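Local coordinates for protein acetyl-CoA acetyltransferase (PDB 6BN2) that probably catalyses, as a thiolase-family acetyl-CoA C-acetyltransferase, the condensation of two acetyl-CoA molecules to acetoacetyl-CoA and the reverse thiolysis, at residues A39-G44 and D259-L264; A102-A107 and Y286-Q291; S127-Y132 and D148-D153; A301-I306 and G390-I395. All blocks are in the same frame, centred on the assembly; numbering follows the deposited sequence.

Interaction 1. Residues A39-G44 and D259-L264; sequences AVAIKG and DGASAL
Ala-41, Ala-261 and Ala-263 form the apolar heart of this contact, in which one turn of helix 34-48 lies on strand 258-268. The methyl of Ala-41 drops between the two strand methyls, which point up from the same face of the sheet: Ala-41 CB is 4.1 Å from Ala-261 CB and 3.9 Å from Ala-263 CB. Beneath it lies the backbone of Ser-262, whose carbonyl carbon C comes within 3.7 Å of Ala-41 CB. Ile-42 adds a longer side chain at the flank. Its CG1 branch stands beside the backbone N (chi1 -66°), which brings it alongside Ala-263, with Ile-42 CG1 4.0 Å from Ala-263 CB. The rest of Ile-42 continues over Ala-81, Leu-83 and Val-119, so a branched aliphatic side chain suits a position with apolar neighbours on several sides.

Contacts with the helix backbone complete the fit. Ala-263 CB presses against the peptide of the helix, 3.6 Å from Ala-41 O. Such nearness needs small residues, and the axes of the two segments pass only 6.6 Å apart, inclined by 27°.

The strand alternates its faces. Ser-262 points away from the helix, its OG bonded to Ser-360 and Ser-363, and its side chain lies about 10 Å from that of His-356, a predicted proton acceptor. Alanines therefore seat an outer helix of the layered thiolase fold, while the serine between them faces helix 358-375. The join itself is purely van der Waals and hydrophobic, dependent on shape and burial.

Interaction 2. Residues A102-A107 and Y286-Q291; sequences AVMMAA and YADAAQ
Helix segment 102-107 passes over strand 286-290 at 127° between their directions, the axes 9.5 Å apart, with Met-104 set above Tyr-286. Long side chains bridge this spacing. The methionine and tyrosine side chains run alongside one another in opposing senses, Met-104 CG resting 3.7 Å from Tyr-286 CB. A bend at the end of the methionine (chi3 53°) curls its methyl back over the strand, where Met-104 CE lies 3.8 Å from Tyr-286 CD1. Flexible and unbranched, methionine can follow such a curved path. The same methyl also meets the carboxylate of Asp-288, with Met-104 CE 3.5 Å from Asp-288 OD1.

One turn further on, Ala-107 touches the outer part of the phenol ring, its CB 4.1 Å from Tyr-286 CE2. The ring sits over its own backbone, CG flanked by N and the carbonyl carbon (chi1 43°), and so runs along the helix. Its hydroxyl continues to Lys-111 and to Asp-114 of the second subunit, so a tyrosine here joins apolar packing to a polar interface.

Asp-288 is similarly divided: OD2 forms a salt bridge with Lys-101 and OD1 a hydrogen bond with Ser-393. Helix 98-111 is the buried helix that follows Cys-96, the predicted acyl-carrying cysteine, found acetylated in this structure. Between the segments the chemistry is dispersion around a polarisable thioether, probably with slight electrostatic attraction from the weakly positive methyl toward the carboxylate; the stronger polar bonds surrounding it fix where the aspartate and tyrosine stand.

Interaction 3. Residues S127-Y132 and D148-D153; sequences SQVPHY and DGLLKD
Tyr-132 lays one face of its ring over Gly-149, whose CA is 3.5 Å from Tyr-132 CZ; glycine suits the spot because the ring can settle directly on the backbone. The phenol then reaches the following helical turn and donates from Tyr-132 OH to Asp-153 OD2 at 2.6 Å. Ring and carboxylate planes are 37° apart, and the hydroxyl approaches from above the carboxylate plane, 41° out of it, while the same oxygen also accepts from Gly-68 N of the second subunit.

His-131 lies against Asp-148, just before the helix. Asp-148 CA sits over the imidazole face in a CH-pi contact, 3.7 Å from the centroid of the His-131 ring. With CG anti to the backbone N (chi1 -171°), Asp-148 brings its carboxylate to the first turn of the helix as an N-cap, OD1 accepting from Leu-150 N at 2.9 Å. Arg-136 of the second subunit pairs with that oxygen too. Val-129 and Leu-150 meet at an angle, Val-129 CG2 3.9 Å from Leu-150 CD2, and Gly-149 N bonds to Pro-130 O at 3.0 Å.

His-131 and Asp-148 form an antiparallel, non-hydrogen-bonded pair between strands 131-133 and 147-148; helix 149-155 follows directly on strand 147-148, and the small sheet continues into a strand of the second subunit.

Interaction 4. Residues A301-I306 and G390-I395; sequences AKALPI and GGASAI
Ala-303 is the knob that helix 300-311 offers to strand 391-399, and the hollow it enters lies between the methyls of Ala-392 and Ala-394. Ala-303 CB is 4.1 Å from Ala-392 CB and 4.0 Å from Ala-394 CB, nearly midway. The floor of the hollow is the strand backbone, with Ala-392 O 3.9 Å from Ala-303 CB.

The fit is reciprocal. Ala-394 raises its own methyl toward the helix, where it rests against the peptide joining Ala-303 to Leu-304, so that Ala-394 CB comes within 3.7 Å of Leu-304 CA. Leu-304 forms the wall on that side, its CB 4.3 Å from Ala-394 CB. Because its CG lies anti to the backbone N (chi1 176°), the isobutyl group runs on beyond the alanine to Ala-382 and Ile-315, where a bulky apolar residue finds apolar neighbours. With bumps one methyl high, the segment axes approach to 6.9 Å, inclined by 34°.

Ser-393, between the two alanines in sequence, points to the opposite face, and its OG bonds to Asp-288 and Lys-94. Just before the strand, Gly-390 and Gly-391 face Asn-387 in a G1 beta bulge, and the side chain of Ala-392 is about 5 Å from that of Cys-386, a predicted proton acceptor. Across this contact, cohesion comes from buried aliphatic and backbone surfaces, so complementary shape places the helix against a strand bordering the probable catalytic centre.

Interactions 1, 2 and 4 share the large mixed sheet, and interaction 3 lies at the interface with the second subunit. Interactions 1 and 4, with centres 25 Å apart, resemble each other: in the N-terminal and C-terminal thiolase domains respectively, an outer helix packs through alanines on a strand, consistent with the duplicated halves of the thiolase fold. Interaction 2 links those halves through buried helix 98-111; it touches interaction 1 by Leu-264 and Val-103, and lies 9 Å, centre to centre, from interaction 4, whose strand neighbours its own. Interaction 3 is nested within the loops closed by 1 and 2, whose segments alternate along the chain; interaction 4 follows. Asp-259 and Ser-127 connect interactions 1 and 3, bringing core and subunit contact together.

Interaction 1. Residues A39-G44 and D259-L264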
loop_
_atom_site.group_PDB
_atom_site.type_symbol
_atom_site.label_atom_id
_atom_site.label_comp_id
_atom_site.label_asym_id
_atom_site.label_seq_id
_atom_site.Cartn_x
_atom_site.Cartn_y
_atom_site.Cartn_z
ATOM N N ALA A 39 3.870 -14.570 6.315
ATOM C CA ALA A 39 3.445 -15.931 5.982
ATOM C C ALA A 39 3.074 -16.730 7.227
ATOM O O ALA A 39 2.076 -17.460 7.224
ATOM C CB ALA A 39 4.549 -16.651 5.209
ATOM N N VAL A 40 3.876 -16.617 8.291
ATOM C CA VAL A 40 3.584 -17.348 9.526
ATOM C C VAL A 40 2.249 -16.898 10.104
ATOM O O VAL A 40 1.434 -17.724 10.552
ATOM C CB VAL A 40 4.728 -17.158 10.542
ATOM C CG1 VAL A 40 4.322 -17.739 11.905
ATOM C CG2 VAL A 40 6.020 -17.834 10.038
ATOM N N ALA A 41 2.005 -15.579 10.109
ATOM C CA ALA A 41 0.764 -15.081 10.689
ATOM C C ALA A 41 -0.434 -15.497 9.846
ATOM O O ALA A 41 -1.460 -15.934 10.383
ATOM C CB ALA A 41 0.822 -13.555 10.847
ATOM N N ILE A 42 -0.324 -15.377 8.518
ATOM C CA ILE A 42 -1.454 -15.740 7.668
ATOM C C ILE A 42 -1.748 -17.228 7.789
ATOM O O ILE A 42 -2.906 -17.637 7.928
ATOM C CB ILE A 42 -1.184 -15.343 6.205
ATOM C CG1 ILE A 42 -1.109 -13.828 6.059
ATOM C CG2 ILE A 42 -2.294 -15.902 5.309
ATOM C CD1 ILE A 42 -0.568 -13.393 4.665
ATOM N N LYS A 43 -0.708 -18.069 7.728
ATOM C CA LYS A 43 -0.944 -19.500 7.863
ATOM C C LYS A 43 -1.549 -19.812 9.223
ATOM O O LYS A 43 -2.458 -20.635 9.331
ATOM C CB LYS A 43 0.352 -20.282 7.669
ATOM C CG LYS A 43 0.150 -21.791 7.810
ATOM C CD LYS A 43 1.314 -22.567 7.234
ATOM C CE LYS A 43 0.989 -24.063 7.195
ATOM N NZ LYS A 43 0.774 -24.581 8.566
ATOM N N GLY A 44 -1.093 -19.110 10.262
ATOM C CA GLY A 44 -1.662 -19.321 11.586
ATOM C C GLY A 44 -3.136 -18.987 11.644
ATOM O O GLY A 44 -3.921 -19.707 12.273
ATOM N N ASP A 259 10.300 -6.490 15.187
ATOM C CA ASP A 259 9.972 -7.356 14.060
ATOM C C ASP A 259 8.754 -8.202 14.429
ATOM O O ASP A 259 8.701 -8.761 15.526
ATOM C CB ASP A 259 11.159 -8.285 13.722
ATOM C CG ASP A 259 12.482 -7.532 13.530
ATOM O OD1 ASP A 259 12.458 -6.370 13.064
ATOM O OD2 ASP A 259 13.557 -8.097 13.850
ATOM N N GLY A 260 7.788 -8.321 13.522
ATOM C CA GLY A 260 6.615 -9.140 13.823
ATOM C C GLY A 260 5.557 -8.993 12.749
ATOM O O GLY A 260 5.650 -8.144 11.862
ATOM N N ALA A 261 4.533 -9.850 12.833
ATOM C CA ALA A 261 3.427 -9.767 11.879
ATOM C C ALA A 261 2.141 -10.224 12.553
ATOM O O ALA A 261 2.156 -10.795 13.649
ATOM C CB ALA A 261 3.700 -10.609 10.621
ATOM N N SER A 262 1.019 -9.968 11.874
ATOM C CA SER A 262 -0.294 -10.310 12.414
ATOM C C SER A 262 -1.260 -10.494 11.246
ATOM O O SER A 262 -1.038 -9.980 10.139
ATOM C CB SER A 262 -0.802 -9.226 13.373
ATOM O OG SER A 262 -0.642 -7.935 12.786
ATOM N N ALA A 263 -2.326 -11.253 11.486
ATOM C CA ALA A 263 -3.242 -11.523 10.386
ATOM C C ALA A 263 -4.609 -11.908 10.920
ATOM O O ALA A 263 -4.719 -12.611 11.934
ATOM C CB ALA A 263 -2.704 -12.642 9.485
ATOM N N LEU A 264 -5.634 -11.464 10.199
ATOM C CA LEU A 264 -7.024 -11.751 10.519
ATOM C C LEU A 264 -7.721 -12.276 9.277
ATOM O O LEU A 264 -7.382 -11.917 8.146
ATOM C CB LEU A 264 -7.762 -10.502 11.032
ATOM C CG LEU A 264 -7.253 -9.813 12.309
ATOM C CD1 LEU A 264 -6.000 -8.977 12.075
ATOM C CD2 LEU A 264 -8.378 -8.910 12.843
#

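Interaction 2. Residues A102-A107 and Y286-Q291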
loop_
_atom_site.group_PDB
_atom_site.type_symbol
_atom_site.label_atom_id
_atom_site.label_comp_id
_atom_site.label_asym_id
_atom_site.label_seq_id
_atom_site.Cartn_x
_atom_site.Cartn_y
_atom_site.Cartn_z
ATOM N N ALA A 102 -5.422 -1.888 6.545
ATOM C CA ALA A 102 -5.632 -3.126 5.790
ATOM C C ALA A 102 -6.940 -3.800 6.193
ATOM O O ALA A 102 -7.714 -4.243 5.336
ATOM C CB ALA A 102 -4.455 -4.087 6.009
ATOM N N VAL A 103 -7.188 -3.913 7.501
ATOM C CA VAL A 103 -8.428 -4.530 7.978
ATOM C C VAL A 103 -9.645 -3.720 7.543
ATOM O O VAL A 103 -10.660 -4.284 7.118
ATOM C CB VAL A 103 -8.382 -4.690 9.507
ATOM C CG1 VAL A 103 -9.772 -5.095 10.041
ATOM C CG2 VAL A 103 -7.311 -5.721 9.898
ATOM N N MET A 104 -9.566 -2.386 7.643
ATOM C CA MET A 104 -10.685 -1.536 7.237
ATOM C C MET A 104 -10.982 -1.671 5.746
ATOM O O MET A 104 -12.144 -1.794 5.341
ATOM C CB MET A 104 -10.370 -0.078 7.604
ATOM C CG MET A 104 -10.268 0.123 9.111
ATOM S SD MET A 104 -9.447 1.696 9.541
ATOM C CE MET A 104 -10.410 2.878 8.609
ATOM N N MET A 105 -9.940 -1.620 4.910
ATOM C CA MET A 105 -10.118 -1.777 3.467
ATOM C C MET A 105 -10.703 -3.141 3.133
ATOM O O MET A 105 -11.517 -3.274 2.225
ATOM C CB MET A 105 -8.775 -1.595 2.753
ATOM C CG MET A 105 -8.245 -0.173 2.819
ATOM S SD MET A 105 -6.528 -0.060 2.287
ATOM C CE MET A 105 -6.663 1.209 0.996
ATOM N N ALA A 106 -10.269 -4.169 3.856
ATOM C CA ALA A 106 -10.816 -5.498 3.624
ATOM C C ALA A 106 -12.292 -5.553 4.003
ATOM O O ALA A 106 -13.102 -6.172 3.298
ATOM C CB ALA A 106 -10.007 -6.535 4.411
ATOM N N ALA A 107 -12.660 -4.906 5.115
ATOM C CA ALA A 107 -14.066 -4.844 5.491
ATOM C C ALA A 107 -14.880 -4.127 4.418
ATOM O O ALA A 107 -16.009 -4.535 4.097
ATOM C CB ALA A 107 -14.207 -4.162 6.860
ATOM N N TYR A 286 -15.571 1.867 11.681
ATOM C CA TYR A 286 -14.161 2.234 11.621
ATOM C C TYR A 286 -14.086 3.624 11.013
ATOM O O TYR A 286 -15.044 4.098 10.393
ATOM C CB TYR A 286 -13.319 1.225 10.795
ATOM C CG TYR A 286 -14.062 0.840 9.546
ATOM C CD1 TYR A 286 -14.047 1.674 8.432
ATOM C CD2 TYR A 286 -14.844 -0.305 9.505
ATOM C CE1 TYR A 286 -14.793 1.377 7.312
ATOM C CE2 TYR A 286 -15.591 -0.616 8.381
ATOM C CZ TYR A 286 -15.559 0.230 7.293
ATOM O OH TYR A 286 -16.322 -0.042 6.174
ATOM N N ALA A 287 -12.932 4.266 11.185
ATOM C CA ALA A 287 -12.775 5.618 10.654
ATOM C C ALA A 287 -11.304 5.995 10.622
ATOM O O ALA A 287 -10.500 5.498 11.418
ATOM C CB ALA A 287 -13.535 6.660 11.499
ATOM N N ASP A 288 -10.976 6.894 9.706
ATOM C CA ASP A 288 -9.692 7.574 9.681
ATOM C C ASP A 288 -9.906 9.038 10.044
ATOM O O ASP A 288 -10.961 9.618 9.760
ATOM C CB ASP A 288 -9.047 7.519 8.292
ATOM C CG ASP A 288 -8.800 6.108 7.811
ATOM O OD1 ASP A 288 -8.039 5.386 8.473
ATOM O OD2 ASP A 288 -9.406 5.699 6.785
ATOM N N ALA A 289 -8.877 9.651 10.620
ATOM C CA ALA A 289 -8.888 11.100 10.791
ATOM C C ALA A 289 -7.463 11.609 10.642
ATOM O O ALA A 289 -6.505 10.845 10.745
ATOM C CB ALA A 289 -9.456 11.502 12.161
ATOM N N ALA A 290 -7.323 12.907 10.390
ATOM C CA ALA A 290 -5.980 13.469 10.313
ATOM C C ALA A 290 -5.977 14.898 10.824
ATOM O O ALA A 290 -6.990 15.599 10.777
ATOM C CB ALA A 290 -5.443 13.412 8.868
ATOM N N GLN A 291 -4.819 15.332 11.306
ATOM C CA GLN A 291 -4.610 16.738 11.619
ATOM C C GLN A 291 -3.168 17.084 11.252
ATOM O O GLN A 291 -2.510 16.369 10.484
ATOM C CB GLN A 291 -4.983 17.020 13.084
ATOM C CG GLN A 291 -4.514 15.952 13.994
ATOM C CD GLN A 291 -5.106 15.997 15.413
ATOM O OE1 GLN A 291 -6.264 16.364 15.649
ATOM N NE2 GLN A 291 -4.296 15.607 16.357
#

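Interaction 3. Residues S127-Y132 and D148-D153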
loop_
_atom_site.group_PDB
_atom_site.type_symbol
_atom_site.label_atom_id
_atom_site.label_comp_id
_atom_site.label_asym_id
_atom_site.label_seq_id
_atom_site.Cartn_x
_atom_site.Cartn_y
_atom_site.Cartn_z
ATOM N N SER A 127 14.608 -4.775 11.659
ATOM C CA SER A 127 16.022 -5.160 11.663
ATOM C C SER A 127 16.602 -5.232 10.253
ATOM O O SER A 127 17.808 -5.020 10.065
ATOM C CB SER A 127 16.193 -6.522 12.338
ATOM O OG SER A 127 15.717 -6.520 13.670
ATOM N N GLN A 128 15.783 -5.575 9.265
ATOM C CA GLN A 128 16.262 -5.813 7.903
ATOM C C GLN A 128 16.087 -4.614 6.978
ATOM O O GLN A 128 16.376 -4.726 5.777
ATOM C CB GLN A 128 15.579 -7.048 7.308
ATOM C CG GLN A 128 16.046 -8.373 7.964
ATOM C CD GLN A 128 15.576 -9.611 7.198
ATOM O OE1 GLN A 128 14.912 -9.506 6.162
ATOM N NE2 GLN A 128 15.906 -10.792 7.723
ATOM N N VAL A 129 15.674 -3.464 7.496
ATOM C CA VAL A 129 15.477 -2.312 6.600
ATOM C C VAL A 129 16.839 -1.824 6.127
ATOM O O VAL A 129 17.746 -1.664 6.955
ATOM C CB VAL A 129 14.713 -1.197 7.319
ATOM C CG1 VAL A 129 14.590 0.047 6.423
ATOM C CG2 VAL A 129 13.319 -1.701 7.703
ATOM N N PRO A 130 17.047 -1.608 4.838
ATOM C CA PRO A 130 18.382 -1.236 4.367
ATOM C C PRO A 130 18.682 0.242 4.588
ATOM O O PRO A 130 17.834 1.030 5.004
ATOM C CB PRO A 130 18.349 -1.566 2.866
ATOM C CG PRO A 130 16.923 -1.642 2.495
ATOM C CD PRO A 130 16.096 -1.869 3.736
ATOM N N HIS A 131 19.943 0.589 4.330
ATOM C CA HIS A 131 20.372 1.955 4.053
ATOM C C HIS A 131 20.322 2.205 2.542
ATOM O O HIS A 131 20.421 1.277 1.739
ATOM C CB HIS A 131 21.798 2.191 4.561
ATOM C CG HIS A 131 21.905 2.338 6.042
ATOM N ND1 HIS A 131 21.666 1.298 6.913
ATOM C CD2 HIS A 131 22.239 3.406 6.805
ATOM C CE1 HIS A 131 21.870 1.713 8.153
ATOM N NE2 HIS A 131 22.210 2.991 8.114
ATOM N N TYR A 132 20.169 3.479 2.165
ATOM C CA TYR A 132 19.931 3.878 0.778
ATOM C C TYR A 132 21.082 4.712 0.247
ATOM O O TYR A 132 21.582 5.602 0.940
ATOM C CB TYR A 132 18.671 4.745 0.673
ATOM C CG TYR A 132 17.405 4.184 1.258
ATOM C CD1 TYR A 132 17.143 2.813 1.256
ATOM C CD2 TYR A 132 16.453 5.043 1.804
ATOM C CE1 TYR A 132 15.946 2.318 1.809
ATOM C CE2 TYR A 132 15.272 4.568 2.331
ATOM C CZ TYR A 132 15.017 3.210 2.325
ATOM O OH TYR A 132 13.827 2.765 2.866
ATOM N N ASP A 148 19.854 5.947 6.499
ATOM C CA ASP A 148 19.195 4.826 7.152
ATOM C C ASP A 148 17.718 4.796 6.754
ATOM O O ASP A 148 16.984 5.745 7.036
ATOM C CB ASP A 148 19.351 4.997 8.663
ATOM C CG ASP A 148 18.891 3.783 9.443
ATOM O OD1 ASP A 148 17.841 3.204 9.088
ATOM O OD2 ASP A 148 19.587 3.399 10.413
ATOM N N GLY A 149 17.271 3.708 6.111
ATOM C CA GLY A 149 15.890 3.662 5.638
ATOM C C GLY A 149 14.866 3.726 6.755
ATOM O O GLY A 149 13.760 4.252 6.563
ATOM N N LEU A 150 15.208 3.184 7.925
ATOM C CA LEU A 150 14.318 3.271 9.082
ATOM C C LEU A 150 14.077 4.715 9.467
ATOM O O LEU A 150 12.934 5.139 9.686
ATOM C CB LEU A 150 14.931 2.532 10.276
ATOM C CG LEU A 150 14.749 1.042 10.475
ATOM C CD1 LEU A 150 15.542 0.605 11.695
ATOM C CD2 LEU A 150 13.300 0.756 10.667
ATOM N N LEU A 151 15.158 5.485 9.582
ATOM C CA LEU A 151 15.016 6.883 9.963
ATOM C C LEU A 151 14.364 7.692 8.854
ATOM O O LEU A 151 13.527 8.555 9.132
ATOM C CB LEU A 151 16.376 7.485 10.306
ATOM C CG LEU A 151 17.084 6.892 11.511
ATOM C CD1 LEU A 151 18.454 7.526 11.657
ATOM C CD2 LEU A 151 16.226 7.130 12.749
ATOM N N LYS A 152 14.737 7.427 7.592
ATOM C CA LYS A 152 14.285 8.274 6.491
ATOM C C LYS A 152 12.812 8.046 6.172
ATOM O O LYS A 152 12.051 9.004 5.993
ATOM C CB LYS A 152 15.141 8.025 5.247
ATOM C CG LYS A 152 14.615 8.703 3.974
ATOM C CD LYS A 152 14.764 10.217 4.017
ATOM C CE LYS A 152 14.246 10.857 2.725
ATOM N NZ LYS A 152 14.179 12.354 2.810
ATOM N N ASP A 153 12.392 6.788 6.071
ATOM C CA ASP A 153 11.025 6.500 5.657
ATOM C C ASP A 153 10.109 6.188 6.832
ATOM O O ASP A 153 8.886 6.338 6.716
ATOM C CB ASP A 153 11.005 5.321 4.669
ATOM C CG ASP A 153 11.689 5.642 3.334
ATOM O OD1 ASP A 153 11.854 6.840 2.992
ATOM O OD2 ASP A 153 12.046 4.680 2.610
#

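Interaction 4. Residues A301-I306 and G390-I395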
loop_
_atom_site.group_PDB
_atom_site.type_symbol
_atom_site.label_atom_id
_atom_site.label_comp_id
_atom_site.label_asym_id
_atom_site.label_seq_id
_atom_site.Cartn_x
_atom_site.Cartn_y
_atom_site.Cartn_z
ATOM N N ALA A 301 -7.517 10.511 19.220
ATOM C CA ALA A 301 -8.649 11.130 19.911
ATOM C C ALA A 301 -9.607 11.822 18.954
ATOM O O ALA A 301 -10.740 12.125 19.352
ATOM C CB ALA A 301 -8.144 12.124 20.962
ATOM N N LYS A 302 -9.181 12.089 17.709
ATOM C CA LYS A 302 -10.077 12.569 16.659
ATOM C C LYS A 302 -10.736 11.418 15.898
ATOM O O LYS A 302 -11.920 11.507 15.545
ATOM C CB LYS A 302 -9.308 13.473 15.683
ATOM C CG LYS A 302 -10.192 14.136 14.617
ATOM C CD LYS A 302 -9.382 15.004 13.652
ATOM C CE LYS A 302 -10.307 15.658 12.634
ATOM N NZ LYS A 302 -9.560 16.514 11.645
ATOM N N ALA A 303 -9.996 10.330 15.645
ATOM C CA ALA A 303 -10.548 9.235 14.842
ATOM C C ALA A 303 -11.592 8.434 15.611
ATOM O O ALA A 303 -12.615 8.040 15.037
ATOM C CB ALA A 303 -9.426 8.302 14.361
ATOM N N LEU A 304 -11.346 8.152 16.898
ATOM C CA LEU A 304 -12.277 7.290 17.629
ATOM C C LEU A 304 -13.688 7.873 17.703
ATOM O O LEU A 304 -14.652 7.129 17.447
ATOM C CB LEU A 304 -11.724 6.964 19.027
ATOM C CG LEU A 304 -12.696 6.137 19.874
ATOM C CD1 LEU A 304 -12.978 4.801 19.202
ATOM C CD2 LEU A 304 -12.109 5.911 21.254
ATOM N N PRO A 305 -13.894 9.161 18.008
ATOM C CA PRO A 305 -15.268 9.688 17.999
ATOM C C PRO A 305 -15.965 9.543 16.660
ATOM O O PRO A 305 -17.189 9.354 16.639
ATOM C CB PRO A 305 -15.080 11.165 18.382
ATOM C CG PRO A 305 -13.825 11.141 19.240
ATOM C CD PRO A 305 -12.931 10.149 18.534
ATOM N N ILE A 306 -15.235 9.612 15.542
ATOM C CA ILE A 306 -15.878 9.407 14.243
ATOM C C ILE A 306 -16.388 7.979 14.131
ATOM O O ILE A 306 -17.524 7.737 13.693
ATOM C CB ILE A 306 -14.913 9.742 13.092
ATOM C CG1 ILE A 306 -14.449 11.196 13.192
ATOM C CG2 ILE A 306 -15.618 9.491 11.757
ATOM C CD1 ILE A 306 -13.397 11.563 12.159
ATOM N N GLY A 390 0.313 12.827 10.422
ATOM C CA GLY A 390 -0.761 13.449 11.177
ATOM C C GLY A 390 -2.029 12.627 11.302
ATOM O O GLY A 390 -3.048 13.158 11.764
ATOM N N GLY A 391 -2.003 11.352 10.945
ATOM C CA GLY A 391 -3.217 10.569 10.875
ATOM C C GLY A 391 -3.441 9.666 12.073
ATOM O O GLY A 391 -2.603 9.511 12.958
ATOM N N ALA A 392 -4.638 9.083 12.100
ATOM C CA ALA A 392 -4.921 7.943 12.952
ATOM C C ALA A 392 -6.064 7.163 12.333
ATOM O O ALA A 392 -6.839 7.686 11.528
ATOM C CB ALA A 392 -5.284 8.357 14.397
ATOM N N SER A 393 -6.157 5.895 12.712
ATOM C CA SER A 393 -7.277 5.049 12.338
ATOM C C SER A 393 -7.902 4.510 13.615
ATOM O O SER A 393 -7.231 4.414 14.640
ATOM C CB SER A 393 -6.802 3.887 11.433
ATOM O OG SER A 393 -6.348 4.384 10.168
ATOM N N ALA A 394 -9.190 4.173 13.549
ATOM C CA ALA A 394 -9.889 3.615 14.705
ATOM C C ALA A 394 -10.911 2.594 14.236
ATOM O O ALA A 394 -11.492 2.727 13.154
ATOM C CB ALA A 394 -10.604 4.710 15.520
ATOM N N ILE A 395 -11.158 1.581 15.068
ATOM C CA ILE A 395 -12.117 0.545 14.719
ATOM C C ILE A 395 -12.863 0.128 15.983
ATOM O O ILE A 395 -12.286 0.089 17.076
ATOM C CB ILE A 395 -11.412 -0.647 14.028
ATOM C CG1 ILE A 395 -12.427 -1.667 13.508
ATOM C CG2 ILE A 395 -10.357 -1.305 14.973
ATOM C CD1 ILE A 395 -11.768 -2.724 12.597
#